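Local coordinates for DUF1893 domain-containing protein (Thermotoga maritima, PDB 1VK9) that is of unknown function but adopts a cytidine deaminase-like fold and binds zinc ions, at residues A[84-97]-A[105-117]. Numbering follows the deposited sequence.
With ZN (zinc ion), chain E.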
ATOM      1  N   PRO A  84      -7.493  -3.887  -1.557  1.00 30.68           N
ATOM      2  CA  PRO A  84      -7.711  -4.199  -0.139  1.00 29.94           C
ATOM      3  C   PRO A  84      -8.899  -3.363   0.388  1.00 30.45           C
ATOM      4  O   PRO A  84      -9.213  -2.335  -0.213  1.00 31.22           O
ATOM      5  CB  PRO A  84      -6.395  -3.778   0.506  1.00 28.54           C
ATOM      6  CG  PRO A  84      -5.868  -2.712  -0.381  1.00 24.53           C
ATOM      7  CD  PRO A  84      -6.300  -3.041  -1.763  1.00 27.69           C
ATOM      8  N   ASP A  85      -9.546  -3.799   1.463  1.00 29.67           N
ATOM      9  CA  ASP A  85     -10.670  -3.077   2.038  1.00 30.23           C
ATOM     10  C   ASP A  85     -10.149  -1.737   2.604  1.00 33.81           C
ATOM     11  O   ASP A  85     -10.779  -0.678   2.417  1.00 40.04           O
ATOM     12  CB  ASP A  85     -11.352  -3.891   3.162  1.00 30.76           C
ATOM     13  CG  ASP A  85     -11.974  -5.236   2.691  1.00 37.09           C
ATOM     14  OD1 ASP A  85     -11.834  -5.660   1.514  1.00 43.55           O
ATOM     15  OD2 ASP A  85     -12.634  -5.954   3.474  1.00 39.05           O
ATOM     16  N   HIS A  86      -8.991  -1.765   3.264  1.00 30.30           N
ATOM     17  CA  HIS A  86      -8.442  -0.569   3.861  1.00 30.27           C
ATOM     18  C   HIS A  86      -6.918  -0.643   3.856  1.00 32.62           C
ATOM     19  O   HIS A  86      -6.358  -1.735   4.024  1.00 35.40           O
ATOM     20  CB  HIS A  86      -8.974  -0.445   5.277  1.00 29.54           C
ATOM     21  CG  HIS A  86      -8.538   0.788   6.008  1.00 30.34           C
ATOM     22  ND1 HIS A  86      -9.282   1.947   6.023  1.00 30.66           N
ATOM     23  CD2 HIS A  86      -7.473   1.018   6.814  1.00 33.87           C
ATOM     24  CE1 HIS A  86      -8.678   2.851   6.774  1.00 29.35           C
ATOM     25  NE2 HIS A  86      -7.577   2.313   7.265  1.00 32.39           N
ATOM     26  N   ILE A  87      -6.251   0.498   3.646  1.00 30.05           N
ATOM     27  CA  ILE A  87      -4.806   0.585   3.811  1.00 27.71           C
ATOM     28  C   ILE A  87      -4.542   1.566   4.944  1.00 29.80           C
ATOM     29  O   ILE A  87      -5.048   2.693   4.923  1.00 30.11           O
ATOM     30  CB  ILE A  87      -4.141   1.094   2.528  1.00 28.27           C
ATOM     31  CG1 ILE A  87      -4.496   0.198   1.343  1.00 30.67           C
ATOM     32  CG2 ILE A  87      -2.631   1.193   2.694  1.00 21.07           C
ATOM     33  CD1 ILE A  87      -4.342   0.872   0.003  1.00 19.85           C
ATOM     34  N   HIS A  88      -3.779   1.130   5.948  1.00 30.21           N
ATOM     35  CA  HIS A  88      -3.312   2.020   7.003  1.00 29.77           C
ATOM     36  C   HIS A  88      -1.836   2.245   6.802  1.00 28.96           C
ATOM     37  O   HIS A  88      -1.064   1.306   6.848  1.00 28.99           O
ATOM     38  CB  HIS A  88      -3.532   1.441   8.401  1.00 30.37           C
ATOM     39  CG  HIS A  88      -3.045   2.340   9.499  1.00 30.34           C
ATOM     40  ND1 HIS A  88      -3.644   3.545   9.797  1.00 31.67           N
ATOM     41  CD2 HIS A  88      -2.000   2.224  10.352  1.00 35.52           C
ATOM     42  CE1 HIS A  88      -3.004   4.125  10.798  1.00 36.88           C
ATOM     43  NE2 HIS A  88      -2.002   3.343  11.158  1.00 42.96           N
ATOM     44  N   ALA A  89      -1.464   3.497   6.576  1.00 28.88           N
ATOM     45  CA  ALA A  89      -0.087   3.890   6.336  1.00 29.05           C
ATOM     46  C   ALA A  89       0.441   4.611   7.570  1.00 30.45           C
ATOM     47  O   ALA A  89      -0.177   5.573   8.042  1.00 31.52           O
ATOM     48  CB  ALA A  89      -0.020   4.814   5.120  1.00 28.90           C
ATOM     49  N   LYS A  90       1.574   4.167   8.106  1.00 31.07           N
ATOM     50  CA  LYS A  90       2.157   4.878   9.240  1.00 33.29           C
ATOM     51  C   LYS A  90       2.607   6.270   8.773  1.00 31.84           C
ATOM     52  O   LYS A  90       2.374   7.265   9.452  1.00 32.71           O
ATOM     53  CB  LYS A  90       3.278   4.076   9.898  1.00 34.39           C
ATOM     54  CG  LYS A  90       3.972   4.810  11.032  1.00 44.94           C
ATOM     55  CD  LYS A  90       4.929   3.900  11.778  1.00 58.51           C
ATOM     56  CE  LYS A  90       5.785   4.706  12.732  1.00 62.15           C
ATOM     57  NZ  LYS A  90       5.981   3.945  13.982  1.00 66.87           N
ATOM     58  N   VAL A  91       3.226   6.325   7.597  1.00 30.53           N
ATOM     59  CA  VAL A  91       3.511   7.575   6.908  1.00 29.22           C
ATOM     60  C   VAL A  91       3.046   7.425   5.461  1.00 29.50           C
ATOM     61  O   VAL A  91       3.356   6.417   4.818  1.00 31.13           O
ATOM     62  CB  VAL A  91       5.034   7.892   6.848  1.00 27.98           C
ATOM     63  CG1 VAL A  91       5.268   9.234   6.186  1.00 25.66           C
ATOM     64  CG2 VAL A  91       5.640   7.898   8.181  1.00 26.89           C
ATOM     65  N   ILE A  92       2.331   8.430   4.957  1.00 28.35           N
ATOM     66  CA  ILE A  92       1.915   8.491   3.559  1.00 28.33           C
ATOM     67  C   ILE A  92       2.420   9.770   2.898  1.00 29.09           C
ATOM     68  O   ILE A  92       2.430  10.835   3.517  1.00 31.40           O
ATOM     69  CB  ILE A  92       0.381   8.420   3.476  1.00 28.70           C
ATOM     70  CG1 ILE A  92      -0.084   8.170   2.053  1.00 28.39           C
ATOM     71  CG2 ILE A  92      -0.280   9.696   4.015  1.00 28.98           C
ATOM     72  CD1 ILE A  92      -1.511   7.633   1.982  1.00 32.96           C
ATOM     73  N   SER A  93       2.837   9.683   1.641  1.00 28.86           N
ATOM     74  CA  SER A  93       3.252  10.883   0.925  1.00 27.11           C
ATOM     75  C   SER A  93       2.045  11.506   0.258  1.00 27.99           C
ATOM     76  O   SER A  93       1.068  10.817  -0.034  1.00 29.80           O
ATOM     77  CB  SER A  93       4.319  10.565  -0.109  1.00 26.10           C
ATOM     78  OG  SER A  93       3.734  10.021  -1.272  1.00 30.56           O
ATOM     79  N   LYS A  94       2.120  12.811   0.018  1.00 28.41           N
ATOM     80  CA  LYS A  94       1.047  13.567  -0.606  1.00 29.49           C
ATOM     81  C   LYS A  94       0.600  12.996  -1.962  1.00 30.44           C
ATOM     82  O   LYS A  94      -0.594  12.938  -2.201  1.00 32.15           O
ATOM     83  CB  LYS A  94       1.440  15.041  -0.736  1.00 30.68           C
ATOM     84  CG  LYS A  94       0.282  15.998  -0.939  1.00 35.26           C
ATOM     85  CD  LYS A  94       0.766  17.434  -0.817  1.00 54.87           C
ATOM     86  CE  LYS A  94       0.636  18.190  -2.135  1.00 67.12           C
ATOM     87  NZ  LYS A  94       1.628  19.287  -2.196  1.00 68.21           N
ATOM     88  N   PRO A  95       1.521  12.613  -2.856  1.00 29.61           N
ATOM     89  CA  PRO A  95       1.130  11.973  -4.106  1.00 29.03           C
ATOM     90  C   PRO A  95       0.287  10.737  -3.865  1.00 31.05           C
ATOM     91  O   PRO A  95      -0.737  10.586  -4.530  1.00 32.89           O
ATOM     92  CB  PRO A  95       2.469  11.607  -4.736  1.00 29.74           C
ATOM     93  CG  PRO A  95       3.414  12.657  -4.242  1.00 28.85           C
ATOM     94  CD  PRO A  95       2.985  12.820  -2.812  1.00 31.82           C
ATOM     95  N   ALA A  96       0.682   9.895  -2.915  1.00 32.10           N
ATOM     96  CA  ALA A  96      -0.069   8.685  -2.615  1.00 31.70           C
ATOM     97  C   ALA A  96      -1.465   9.036  -2.112  1.00 31.46           C
ATOM     98  O   ALA A  96      -2.457   8.524  -2.629  1.00 36.10           O
ATOM     99  CB  ALA A  96       0.682   7.787  -1.631  1.00 30.27           C
ATOM    100  N   LEU A  97      -1.552   9.944  -1.158  1.00 28.47           N
ATOM    101  CA  LEU A  97      -2.846  10.326  -0.609  1.00 28.83           C
ATOM    102  C   LEU A  97      -3.777  10.823  -1.718  1.00 28.87           C
ATOM    103  O   LEU A  97      -4.957  10.465  -1.764  1.00 29.18           O
ATOM    104  CB  LEU A  97      -2.657  11.385   0.495  1.00 28.48           C
ATOM    105  CG  LEU A  97      -3.838  12.024   1.241  1.00 31.96           C
ATOM    106  CD1 LEU A  97      -3.340  12.573   2.561  1.00 37.33           C
ATOM    107  CD2 LEU A  97      -4.476  13.169   0.444  1.00 26.99           C
ATOM    108  N   GLN A 105     -10.303   4.706  -2.604  1.00 26.26           N
ATOM    109  CA  GLN A 105      -9.808   3.634  -1.742  1.00 25.30           C
ATOM    110  C   GLN A 105      -9.912   4.096  -0.288  1.00 28.37           C
ATOM    111  O   GLN A 105      -9.680   5.265   0.011  1.00 31.40           O
ATOM    112  CB  GLN A 105      -8.368   3.329  -2.079  1.00 22.43           C
ATOM    113  CG  GLN A 105      -7.650   2.496  -1.072  1.00 23.93           C
ATOM    114  CD  GLN A 105      -8.024   1.022  -1.141  1.00 33.30           C
ATOM    115  OE1 GLN A 105      -8.063   0.439  -2.216  1.00 35.77           O
ATOM    116  NE2 GLN A 105      -8.290   0.419   0.008  1.00 38.20           N
ATOM    117  N   SER A 106     -10.273   3.190   0.614  1.00 31.02           N
ATOM    118  CA  SER A 106     -10.374   3.530   2.032  1.00 28.47           C
ATOM    119  C   SER A 106      -9.007   3.407   2.670  1.00 29.23           C
ATOM    120  O   SER A 106      -8.331   2.387   2.525  1.00 29.33           O
ATOM    121  CB  SER A 106     -11.354   2.612   2.727  1.00 27.53           C
ATOM    122  OG  SER A 106     -11.159   2.673   4.111  1.00 23.39           O
ATOM    123  N   PHE A 107      -8.574   4.457   3.351  1.00 29.72           N
ATOM    124  CA  PHE A 107      -7.227   4.431   3.908  1.00 30.68           C
ATOM    125  C   PHE A 107      -7.123   5.379   5.107  1.00 29.54           C
ATOM    126  O   PHE A 107      -7.955   6.246   5.269  1.00 30.17           O
ATOM    127  CB  PHE A 107      -6.185   4.761   2.822  1.00 29.19           C
ATOM    128  CG  PHE A 107      -6.172   6.212   2.425  1.00 35.88           C
ATOM    129  CD1 PHE A 107      -7.050   6.682   1.444  1.00 37.07           C
ATOM    130  CD2 PHE A 107      -5.301   7.113   3.051  1.00 30.07           C
ATOM    131  CE1 PHE A 107      -7.067   8.036   1.085  1.00 43.96           C
ATOM    132  CE2 PHE A 107      -5.311   8.460   2.704  1.00 41.60           C
ATOM    133  CZ  PHE A 107      -6.197   8.932   1.709  1.00 39.86           C
ATOM    134  N   SER A 108      -6.115   5.185   5.947  1.00 27.39           N
ATOM    135  CA  SER A 108      -5.894   6.054   7.088  1.00 26.98           C
ATOM    136  C   SER A 108      -4.396   6.185   7.243  1.00 27.07           C
ATOM    137  O   SER A 108      -3.664   5.356   6.697  1.00 27.38           O
ATOM    138  CB  SER A 108      -6.541   5.478   8.356  1.00 24.97           C
ATOM    139  OG  SER A 108      -6.079   4.165   8.601  1.00 23.40           O
ATOM    140  N   TYR A 109      -3.941   7.216   7.964  1.00 25.96           N
ATOM    141  CA  TYR A 109      -2.508   7.463   8.106  1.00 27.47           C
ATOM    142  C   TYR A 109      -2.134   8.115   9.433  1.00 30.07           C
ATOM    143  O   TYR A 109      -2.970   8.723  10.081  1.00 33.75           O
ATOM    144  CB  TYR A 109      -1.959   8.277   6.925  1.00 27.01           C
ATOM    145  CG  TYR A 109      -2.603   9.644   6.699  1.00 27.41           C
ATOM    146  CD1 TYR A 109      -3.743   9.757   5.880  1.00 27.54           C
ATOM    147  CD2 TYR A 109      -2.072  10.817   7.277  1.00 14.94           C
ATOM    148  CE1 TYR A 109      -4.364  10.969   5.658  1.00 19.21           C
ATOM    149  CE2 TYR A 109      -2.684  12.055   7.050  1.00 19.52           C
ATOM    150  CZ  TYR A 109      -3.834  12.109   6.228  1.00 30.44           C
ATOM    151  OH  TYR A 109      -4.479  13.284   5.940  1.00 36.97           O
ATOM    152  N   ASP A 110      -0.884   7.969   9.859  1.00 29.36           N
ATOM    153  CA  ASP A 110      -0.456   8.599  11.103  1.00 28.18           C
ATOM    154  C   ASP A 110       0.206   9.947  10.815  1.00 29.45           C
ATOM    155  O   ASP A 110      -0.045  10.909  11.519  1.00 31.32           O
ATOM    156  CB  ASP A 110       0.431   7.662  11.929  1.00 24.07           C
ATOM    157  CG  ASP A 110      -0.281   6.353  12.275  1.00 29.65           C
ATOM    158  OD1 ASP A 110      -1.494   6.418  12.606  1.00 28.91           O
ATOM    159  OD2 ASP A 110       0.260   5.204  12.217  1.00 32.15           O
ATOM    160  N   GLU A 111       1.020  10.018   9.763  1.00 29.14           N
ATOM    161  CA  GLU A 111       1.746  11.227   9.381  1.00 27.47           C
ATOM    162  C   GLU A 111       1.627  11.360   7.871  1.00 27.14           C
ATOM    163  O   GLU A 111       1.587  10.351   7.168  1.00 26.31           O
ATOM    164  CB  GLU A 111       3.233  11.150   9.798  1.00 24.98           C
ATOM    165  CG  GLU A 111       3.976  12.455   9.512  1.00 33.16           C
ATOM    166  CD  GLU A 111       5.492  12.467   9.793  1.00 34.37           C
ATOM    167  OE1 GLU A 111       5.992  11.505  10.400  1.00 16.95           O
ATOM    168  OE2 GLU A 111       6.185  13.476   9.419  1.00 28.90           O
ATOM    169  N   LYS A 112       1.560  12.596   7.376  1.00 27.97           N
ATOM    170  CA  LYS A 112       1.527  12.880   5.929  1.00 28.18           C
ATOM    171  C   LYS A 112       2.816  13.624   5.626  1.00 27.25           C
ATOM    172  O   LYS A 112       3.268  14.388   6.452  1.00 29.07           O
ATOM    173  CB  LYS A 112       0.292  13.722   5.640  1.00 28.81           C
ATOM    174  CG  LYS A 112       0.073  14.303   4.272  1.00 34.95           C
ATOM    175  CD  LYS A 112      -0.974  15.428   4.460  1.00 51.16           C
ATOM    176  CE  LYS A 112      -1.144  16.317   3.231  1.00 62.55           C
ATOM    177  NZ  LYS A 112      -2.568  16.785   3.108  1.00 67.94           N
ATOM    178  N   ILE A 113       3.456  13.361   4.491  1.00 26.94           N
ATOM    179  CA  ILE A 113       4.671  14.104   4.102  1.00 26.10           C
ATOM    180  C   ILE A 113       4.618  14.490   2.611  1.00 27.69           C
ATOM    181  O   ILE A 113       3.935  13.825   1.856  1.00 30.18           O
ATOM    182  CB  ILE A 113       5.939  13.296   4.445  1.00 25.44           C
ATOM    183  CG1 ILE A 113       5.966  11.949   3.704  1.00 24.27           C
ATOM    184  CG2 ILE A 113       6.052  13.107   5.940  1.00 18.37           C
ATOM    185  CD1 ILE A 113       7.343  11.290   3.702  1.00 25.24           C
ATOM    186  N   PRO A 114       5.298  15.550   2.172  1.00 29.24           N
ATOM    187  CA  PRO A 114       5.270  15.954   0.742  1.00 30.22           C
ATOM    188  C   PRO A 114       5.623  14.865  -0.284  1.00 30.11           C
ATOM    189  O   PRO A 114       4.945  14.779  -1.318  1.00 31.16           O
ATOM    190  CB  PRO A 114       6.298  17.084   0.679  1.00 27.45           C
ATOM    191  CG  PRO A 114       6.206  17.661   2.020  1.00 29.94           C
ATOM    192  CD  PRO A 114       6.117  16.470   2.972  1.00 28.17           C
ATOM    193  N   PHE A 115       6.668  14.081   0.003  1.00 29.91           N
ATOM    194  CA  PHE A 115       7.114  12.947  -0.823  1.00 29.10           C
ATOM    195  C   PHE A 115       8.073  12.029  -0.033  1.00 29.61           C
ATOM    196  O   PHE A 115       8.788  12.486   0.857  1.00 30.27           O
ATOM    197  CB  PHE A 115       7.773  13.424  -2.135  1.00 27.65           C
ATOM    198  CG  PHE A 115       8.880  14.441  -1.944  1.00 24.27           C
ATOM    199  CD1 PHE A 115      10.160  14.049  -1.507  1.00 18.66           C
ATOM    200  CD2 PHE A 115       8.651  15.782  -2.212  1.00 18.79           C
ATOM    201  CE1 PHE A 115      11.174  14.992  -1.333  1.00 23.95           C
ATOM    202  CE2 PHE A 115       9.663  16.741  -2.027  1.00 21.89           C
ATOM    203  CZ  PHE A 115      10.931  16.348  -1.586  1.00 20.64           C
ATOM    204  N   VAL A 116       8.076  10.745  -0.381  1.00 30.24           N
ATOM    205  CA  VAL A 116       8.921   9.747   0.251  1.00 31.88           C
ATOM    206  C   VAL A 116      10.374  10.104   0.014  1.00 34.33           C
ATOM    207  O   VAL A 116      10.721  10.612  -1.044  1.00 35.65           O
ATOM    208  CB  VAL A 116       8.655   8.354  -0.333  1.00 32.34           C
ATOM    209  CG1 VAL A 116       9.625   7.314   0.251  1.00 33.90           C
ATOM    210  CG2 VAL A 116       7.183   7.940  -0.124  1.00 29.65           C
ATOM    211  N   LEU A 117      11.224   9.849   1.003  1.00 36.00           N
ATOM    212  CA  LEU A 117      12.614  10.287   0.923  1.00 36.36           C
ATOM    213  C   LEU A 117      13.611   9.153   0.677  1.00 37.00           C
ATOM    214  O   LEU A 117      13.361   7.995   1.016  1.00 34.79           O
ATOM    215  CB  LEU A 117      13.007  11.080   2.171  1.00 36.06           C
ATOM    216  CG  LEU A 117      12.080  12.171   2.703  1.00 35.89           C
ATOM    217  CD1 LEU A 117      12.562  12.629   4.059  1.00 33.09           C
ATOM    218  CD2 LEU A 117      12.040  13.350   1.749  1.00 41.01           C
TER
HETATM  219 ZN    ZN E 143      -0.652   3.663  12.681  1.00 72.21          ZN
HETATM  220  O   HOH W   1       1.144   2.427  12.302  1.00 32.46           O
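His88 on strand 86-89 and Asp110 at the corner after strand 107-109 share one zinc ion: His88 NE2 lies 2.1 Å from the metal and Asp110 OD2 1.9 Å, with a water as third ligand. Their ring and carboxylate planes are turned 65° apart. The other ring nitrogen fixes the imidazole's rotation: His88 ND1 donates almost straight to Ser108 OG (2.8 Å), near the ring plane. Ser108 OG is gripped again by His86 NE2 at 2.7 Å, while His86 ND1 bonds to Ser106 OG. With CG anti to the backbone N (chi1 -177°), the His86 ring reaches across to both serines, and Phe107 CA makes a CH-pi contact over one face, offset toward the rim.

Backbone bonds pair 86-89 with 107-109 in parallel and, past the corners, 91-93 with 111-113. On the opposite face of the sheet Ile92 CG2 packs over the Tyr109 ring in a CH-pi contact, Leu97 CD1 approaches Tyr109 CE1 at 3.6 Å and Leu97 CG meets Phe107. Met100 touches Ile87, Ile92 and Phe107, so helix 94-102 packs onto the two strands it links, completing a beta-alpha-beta crossover.

Gln105 NE2 donates to Pro84 O (2.9 Å) from above the carbonyl plane and also to Ser106 O, and Gln105 CG lies against Ile87 CD1 (3.8 Å). An alanine here is likely to leave Pro84 O without this donor and to open a gap beside Ile87 CD1.

Ser108 therefore acts as second shell to the zinc; by accepting from ND1 it probably polarises the His88 ring and helps aim NE2 at the metal.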